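Local coordinates for uncharacterized protein (Pyrococcus horikoshii, PDB 1ZJJ) that is probably a magnesium-dependent phosphatase of the haloacid dehalogenase (HAD) superfamily, though its natural substrate is not established, at residues S43-M49 and G91-E97; P83-I89 and V119-G125. One frame throughout, in Å; residues are numbered along the deposited sequence.

Interaction 1 of 2, residues S43-M49 and G91-E97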
loop_
_atom_site.group_PDB
_atom_site.type_symbol
_atom_site.label_atom_id
_atom_site.label_comp_id
_atom_site.label_asym_id
_atom_site.label_seq_id
_atom_site.Cartn_x
_atom_site.Cartn_y
_atom_site.Cartn_z
ATOM N N SER B 43 13.462 11.387 0.221
ATOM C CA SER B 43 14.288 11.146 -0.960
ATOM C C SER B 43 13.888 11.951 -2.196
ATOM O O SER B 43 14.444 11.738 -3.281
ATOM C CB SER B 43 14.269 9.659 -1.313
ATOM O OG SER B 43 12.984 9.262 -1.760
ATOM N N THR B 44 12.943 12.871 -2.037
ATOM C CA THR B 44 12.487 13.682 -3.174
ATOM C C THR B 44 13.481 14.790 -3.580
ATOM O O THR B 44 13.445 15.319 -4.686
ATOM C CB THR B 44 11.125 14.303 -2.837
ATOM O OG1 THR B 44 11.279 15.201 -1.739
ATOM C CG2 THR B 44 10.117 13.217 -2.453
ATOM N N LYS B 45 14.360 15.175 -2.634
ATOM C CA LYS B 45 15.272 16.288 -2.915
ATOM C C LYS B 45 16.742 15.888 -2.762
ATOM O O LYS B 45 17.090 14.971 -2.031
ATOM C CB LYS B 45 14.956 17.423 -1.935
ATOM C CG LYS B 45 13.620 18.111 -2.236
ATOM C CD LYS B 45 13.393 19.346 -1.358
ATOM C CE LYS B 45 12.070 20.057 -1.670
ATOM N NZ LYS B 45 10.959 19.312 -1.079
ATOM N N THR B 46 17.621 16.586 -3.519
ATOM C CA THR B 46 19.050 16.332 -3.348
ATOM C C THR B 46 19.623 17.093 -2.158
ATOM O O THR B 46 19.032 18.031 -1.634
ATOM C CB THR B 46 19.818 16.779 -4.598
ATOM O OG1 THR B 46 19.575 18.166 -4.833
ATOM C CG2 THR B 46 19.407 15.963 -5.824
ATOM N N PRO B 47 20.791 16.623 -1.711
ATOM C CA PRO B 47 21.568 17.332 -0.705
ATOM C C PRO B 47 21.737 18.809 -1.086
ATOM O O PRO B 47 21.664 19.703 -0.256
ATOM C CB PRO B 47 22.915 16.630 -0.580
ATOM C CG PRO B 47 22.631 15.200 -1.041
ATOM C CD PRO B 47 21.503 15.430 -2.149
ATOM N N GLU B 48 22.026 19.046 -2.382
ATOM C CA GLU B 48 22.130 20.422 -2.856
ATOM C C GLU B 48 20.849 21.219 -2.602
ATOM O O GLU B 48 20.868 22.338 -2.104
ATOM C CB GLU B 48 22.442 20.387 -4.350
ATOM C CG GLU B 48 23.880 19.955 -4.624
ATOM C CD GLU B 48 23.917 18.453 -4.762
ATOM O OE1 GLU B 48 22.942 17.900 -5.247
ATOM O OE2 GLU B 48 24.917 17.842 -4.356
ATOM N N MET B 49 19.718 20.625 -2.976
ATOM C CA MET B 49 18.420 21.263 -2.789
ATOM C C MET B 49 18.190 21.546 -1.316
ATOM O O MET B 49 17.649 22.587 -0.951
ATOM C CB MET B 49 17.293 20.367 -3.314
ATOM C CG MET B 49 17.106 20.384 -4.826
ATOM S SD MET B 49 15.859 19.194 -5.399
ATOM C CE MET B 49 16.864 18.054 -6.296
ATOM N N GLY B 91 10.823 10.921 -6.721
ATOM C CA GLY B 91 11.043 12.256 -7.234
ATOM C C GLY B 91 12.423 12.532 -7.794
ATOM O O GLY B 91 13.309 11.676 -7.798
ATOM N N GLU B 92 12.590 13.762 -8.261
ATOM C CA GLU B 92 13.830 14.238 -8.860
ATOM C C GLU B 92 15.082 13.832 -8.087
ATOM O O GLU B 92 16.048 13.338 -8.667
ATOM C CB GLU B 92 13.768 15.763 -8.975
ATOM C CG GLU B 92 14.834 16.386 -9.838
ATOM C CD GLU B 92 14.833 17.900 -9.731
ATOM O OE1 GLU B 92 13.741 18.500 -9.828
ATOM O OE2 GLU B 92 15.922 18.487 -9.553
ATOM N N GLY B 93 15.065 14.045 -6.777
ATOM C CA GLY B 93 16.214 13.700 -5.963
ATOM C C GLY B 93 16.650 12.257 -6.123
ATOM O O GLY B 93 17.830 11.977 -6.334
ATOM N N LEU B 94 15.694 11.338 -6.029
ATOM C CA LEU B 94 15.990 9.921 -6.147
ATOM C C LEU B 94 16.465 9.553 -7.550
ATOM O O LEU B 94 17.426 8.797 -7.702
ATOM C CB LEU B 94 14.760 9.092 -5.768
ATOM C CG LEU B 94 14.944 7.572 -5.723
ATOM C CD1 LEU B 94 16.107 7.204 -4.799
ATOM C CD2 LEU B 94 13.640 6.918 -5.259
ATOM N N VAL B 95 15.801 10.091 -8.571
ATOM C CA VAL B 95 16.186 9.803 -9.948
ATOM C C VAL B 95 17.624 10.234 -10.193
ATOM O O VAL B 95 18.389 9.517 -10.834
ATOM C CB VAL B 95 15.271 10.521 -10.971
ATOM C CG1 VAL B 95 15.899 10.451 -12.361
ATOM C CG2 VAL B 95 13.897 9.862 -11.002
ATOM N N LYS B 96 17.987 11.407 -9.677
ATOM C CA LYS B 96 19.340 11.934 -9.835
ATOM C C LYS B 96 20.391 11.025 -9.202
ATOM O O LYS B 96 21.455 10.793 -9.782
ATOM C CB LYS B 96 19.438 13.323 -9.210
ATOM C CG LYS B 96 18.461 14.329 -9.784
ATOM C CD LYS B 96 19.165 15.374 -10.617
ATOM C CE LYS B 96 18.160 16.167 -11.431
ATOM N NZ LYS B 96 18.530 17.606 -11.531
ATOM N N GLU B 97 20.100 10.524 -8.005
ATOM C CA GLU B 97 21.031 9.636 -7.314
ATOM C C GLU B 97 21.200 8.329 -8.079
ATOM O O GLU B 97 22.296 7.779 -8.136
ATOM C CB GLU B 97 20.536 9.332 -5.894
ATOM C CG GLU B 97 20.481 10.543 -4.986
ATOM C CD GLU B 97 21.856 11.096 -4.632
ATOM O OE1 GLU B 97 22.876 10.590 -5.153
ATOM O OE2 GLU B 97 21.911 12.052 -3.827
HETATM O O HOH W 1 11.506 10.272 -4.185
HETATM O O HOH W 2 19.498 12.698 -2.792
#

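Interaction 2 of 2, residues P83-I89 and V119-G125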
loop_
_atom_site.group_PDB
_atom_site.type_symbol
_atom_site.label_atom_id
_atom_site.label_comp_id
_atom_site.label_asym_id
_atom_site.label_seq_id
_atom_site.Cartn_x
_atom_site.Cartn_y
_atom_site.Cartn_z
ATOM N N PRO B 83 25.762 -4.224 -10.215
ATOM C CA PRO B 83 25.228 -3.275 -11.191
ATOM C C PRO B 83 24.224 -3.903 -12.157
ATOM O O PRO B 83 24.460 -4.977 -12.707
ATOM C CB PRO B 83 26.484 -2.770 -11.893
ATOM C CG PRO B 83 27.511 -2.827 -10.803
ATOM C CD PRO B 83 27.233 -4.180 -10.198
ATOM N N GLY B 84 23.107 -3.211 -12.354
ATOM C CA GLY B 84 22.062 -3.688 -13.237
ATOM C C GLY B 84 21.098 -2.543 -13.476
ATOM O O GLY B 84 21.137 -1.536 -12.757
ATOM N N LYS B 85 20.229 -2.674 -14.477
ATOM C CA LYS B 85 19.282 -1.603 -14.766
ATOM C C LYS B 85 18.286 -1.380 -13.637
ATOM O O LYS B 85 17.840 -2.315 -12.984
ATOM C CB LYS B 85 18.569 -1.872 -16.085
ATOM C CG LYS B 85 19.503 -1.756 -17.257
ATOM C CD LYS B 85 18.936 -2.500 -18.432
ATOM C CE LYS B 85 18.639 -1.576 -19.593
ATOM N NZ LYS B 85 18.161 -2.347 -20.766
ATOM N N ILE B 86 17.961 -0.112 -13.426
ATOM C CA ILE B 86 17.068 0.327 -12.361
ATOM C C ILE B 86 15.749 0.921 -12.847
ATOM O O ILE B 86 15.708 1.676 -13.834
ATOM C CB ILE B 86 17.767 1.428 -11.498
ATOM C CG1 ILE B 86 19.159 0.945 -11.081
ATOM C CG2 ILE B 86 16.896 1.780 -10.263
ATOM C CD1 ILE B 86 20.083 2.047 -10.550
ATOM N N PHE B 87 14.677 0.588 -12.138
ATOM C CA PHE B 87 13.375 1.166 -12.425
ATOM C C PHE B 87 13.099 1.987 -11.168
ATOM O O PHE B 87 13.169 1.466 -10.057
ATOM C CB PHE B 87 12.296 0.103 -12.586
ATOM C CG PHE B 87 10.938 0.677 -12.859
ATOM C CD1 PHE B 87 10.677 1.339 -14.057
ATOM C CD2 PHE B 87 9.928 0.598 -11.906
ATOM C CE1 PHE B 87 9.427 1.915 -14.305
ATOM C CE2 PHE B 87 8.675 1.169 -12.136
ATOM C CZ PHE B 87 8.423 1.830 -13.341
ATOM N N VAL B 88 12.794 3.265 -11.336
ATOM C CA VAL B 88 12.564 4.122 -10.186
ATOM C C VAL B 88 11.162 4.682 -10.021
ATOM O O VAL B 88 10.521 5.101 -10.984
ATOM C CB VAL B 88 13.522 5.329 -10.209
ATOM C CG1 VAL B 88 13.261 6.228 -9.005
ATOM C CG2 VAL B 88 14.961 4.848 -10.233
ATOM N N ILE B 89 10.704 4.684 -8.775
ATOM C CA ILE B 89 9.421 5.266 -8.409
ATOM C C ILE B 89 9.832 6.306 -7.380
ATOM O O ILE B 89 10.287 5.959 -6.285
ATOM C CB ILE B 89 8.461 4.244 -7.767
ATOM C CG1 ILE B 89 7.833 3.370 -8.864
ATOM C CG2 ILE B 89 7.377 4.980 -6.962
ATOM C CD1 ILE B 89 6.987 2.215 -8.340
ATOM N N VAL B 119 14.769 -5.218 -15.977
ATOM C CA VAL B 119 15.098 -4.498 -14.745
ATOM C C VAL B 119 15.708 -5.416 -13.687
ATOM O O VAL B 119 15.170 -6.486 -13.408
ATOM C CB VAL B 119 13.840 -3.839 -14.134
ATOM C CG1 VAL B 119 14.142 -3.337 -12.717
ATOM C CG2 VAL B 119 13.376 -2.699 -15.019
ATOM N N LYS B 120 16.824 -4.994 -13.094
ATOM C CA LYS B 120 17.490 -5.791 -12.065
ATOM C C LYS B 120 17.240 -5.249 -10.650
ATOM O O LYS B 120 17.326 -5.992 -9.668
ATOM C CB LYS B 120 19.002 -5.842 -12.330
ATOM C CG LYS B 120 19.399 -6.580 -13.603
ATOM C CD LYS B 120 19.003 -8.049 -13.529
ATOM C CE LYS B 120 19.341 -8.796 -14.816
ATOM N NZ LYS B 120 20.809 -8.976 -15.012
ATOM N N HIS B 121 16.934 -3.959 -10.556
ATOM C CA HIS B 121 16.683 -3.319 -9.266
ATOM C C HIS B 121 15.503 -2.353 -9.338
ATOM O O HIS B 121 15.406 -1.548 -10.267
ATOM C CB HIS B 121 17.923 -2.533 -8.812
ATOM C CG HIS B 121 19.192 -3.326 -8.829
ATOM N ND1 HIS B 121 19.429 -4.380 -7.972
ATOM C CD2 HIS B 121 20.302 -3.219 -9.603
ATOM C CE1 HIS B 121 20.623 -4.887 -8.215
ATOM N NE2 HIS B 121 21.174 -4.199 -9.202
ATOM N N VAL B 122 14.607 -2.439 -8.359
ATOM C CA VAL B 122 13.468 -1.533 -8.286
ATOM C C VAL B 122 13.659 -0.689 -7.027
ATOM O O VAL B 122 13.769 -1.224 -5.925
ATOM C CB VAL B 122 12.132 -2.289 -8.193
ATOM C CG1 VAL B 122 10.993 -1.292 -8.031
ATOM C CG2 VAL B 122 11.921 -3.130 -9.446
ATOM N N VAL B 123 13.732 0.627 -7.201
ATOM C CA VAL B 123 13.935 1.547 -6.085
ATOM C C VAL B 123 12.671 2.384 -5.888
ATOM O O VAL B 123 12.205 3.061 -6.811
ATOM C CB VAL B 123 15.154 2.462 -6.344
ATOM C CG1 VAL B 123 15.329 3.442 -5.194
ATOM C CG2 VAL B 123 16.417 1.618 -6.491
ATOM N N VAL B 124 12.124 2.336 -4.678
ATOM C CA VAL B 124 10.886 3.035 -4.368
ATOM C C VAL B 124 11.039 4.065 -3.264
ATOM O O VAL B 124 11.434 3.734 -2.150
ATOM C CB VAL B 124 9.798 2.028 -3.931
ATOM C CG1 VAL B 124 8.447 2.724 -3.774
ATOM C CG2 VAL B 124 9.713 0.889 -4.937
ATOM N N GLY B 125 10.720 5.313 -3.590
ATOM C CA GLY B 125 10.773 6.389 -2.621
ATOM C C GLY B 125 9.440 7.107 -2.714
ATOM O O GLY B 125 8.518 6.621 -3.377
#

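Interaction 1 of 2, residues S43-M49 and G91-E97
Met49, in the first turn of helix 47-56, meets Glu92 at the start of helix 92-101, where Gly91 and Gly93 let a loop lie close. Followed outward, the methionine's CB and CG pass Thr46 OG1, CG at 3.3 Å; SD takes a weak, long bond from Thr46 N, 3.7 Å away; and CE, turned by the bend at chi3 (-113°), crosses to lie 3.4 Å from Glu92 OE2. That carboxylate oxygen also forms a loose salt bridge with Lys96 NZ. Thr46 and Met49 make a capping box: Met49 N bonds to Thr46 OG1, which leaves Thr46 CG2 to rest on Gly93 CA at 3.9 Å. Gly93 is where the backbones come closest, and a CB there would collide with the loop. Its N donates to Thr44 O over 2.9 Å, from well above the carbonyl plane. Two waters add bridges, one between Ser43 OG and Gly91 N, the other between Glu97 OE2 and, weakly, Lys45 O. Glu97 OE1 is held in a salt bridge by Arg74 of helix 69-80, and Leu94 touches the loop at Thr151, placing this junction among helices 47-56, 69-80 and 92-101.

Interaction 2 of 2, residues P83-I89 and V119-G125
Lys85 O is gripped by two consecutive amides, Lys120 N at 2.9 Å and His121 N at 3.1 Å. The second donor lies in the carbonyl plane, the first tilted 22° from it. The fork lies beside a parallel strand pair, 86-89 with 121-124, that illustrates such a ladder: His121 O accepts from Phe87 N, Phe87 O from Val123 N, Val123 O from Ile89 N, and Ile89 O from Gly125 N, the last over 2.8 Å. CA-H groups of Ile86, Val122, Val88 and Val124 add close contacts to the same carbonyls.

On the face bearing Ile86, Val88, His121 and Val123, Ile86 CG1 stands beside the backbone N (chi1 -50°), which leaves CG2 to meet Val123 CG2 at 3.8 Å. On the other face Ile89 CG2 lies alongside Val124 CG1, both pointing the same way, while Phe87 CB rests on the two methyls of Val119 and its ring edge meets Val122 CG1.

The His121 imidazole brings its edge to Gly84, with Gly84 N in the ring plane and CD2 3.7 Å from Gly84 O. Lys120 CB sits over one face, offset toward the rim, and Trp103 meets the ring with planes at about 40°. Its ND1 bonds to Thr147 and its NE2 to Asp82 O, fixing the ring's rotation. A leucine in its place would probably leave Thr147 OG1 and Asp82 O without these partners and the backbone at Gly84 without the ring edge it lies against.

Strand 86-89 is an outer strand of a four-stranded parallel sheet, with Ile86 also bonded through its backbone to Gly104 and Val106, and 121-124 passes the pairing on to strand 147-150. Helices 69-80 and 92-101 pack on the Ile86 and Val123 face, helix 132-143 on that of Val122 and Ile89.

How the interactions relate
Interactions 1 and 2 lie 15 Å apart, centre to centre, and share one link of chain: strand 86-89 of interaction 2 runs almost directly into helix 92-101 of interaction 1. Their segments alternate along the sequence, 43-49, 83-89, 91-97, 119-125. The two meet in space as well: Leu94 CD2 packs 3.8 Å from Val88 CG1, and Ser43 OG lies against Gly125 CA. Interaction 1 thus joins helix 92-101, which packs on the four-stranded sheet, to the loop after strand 36-40 of the six-stranded sheet, the side of the molecule that binds magnesium. This is consistent with a HAD core carrying a cap domain, the four-stranded sheet probably belonging to the cap.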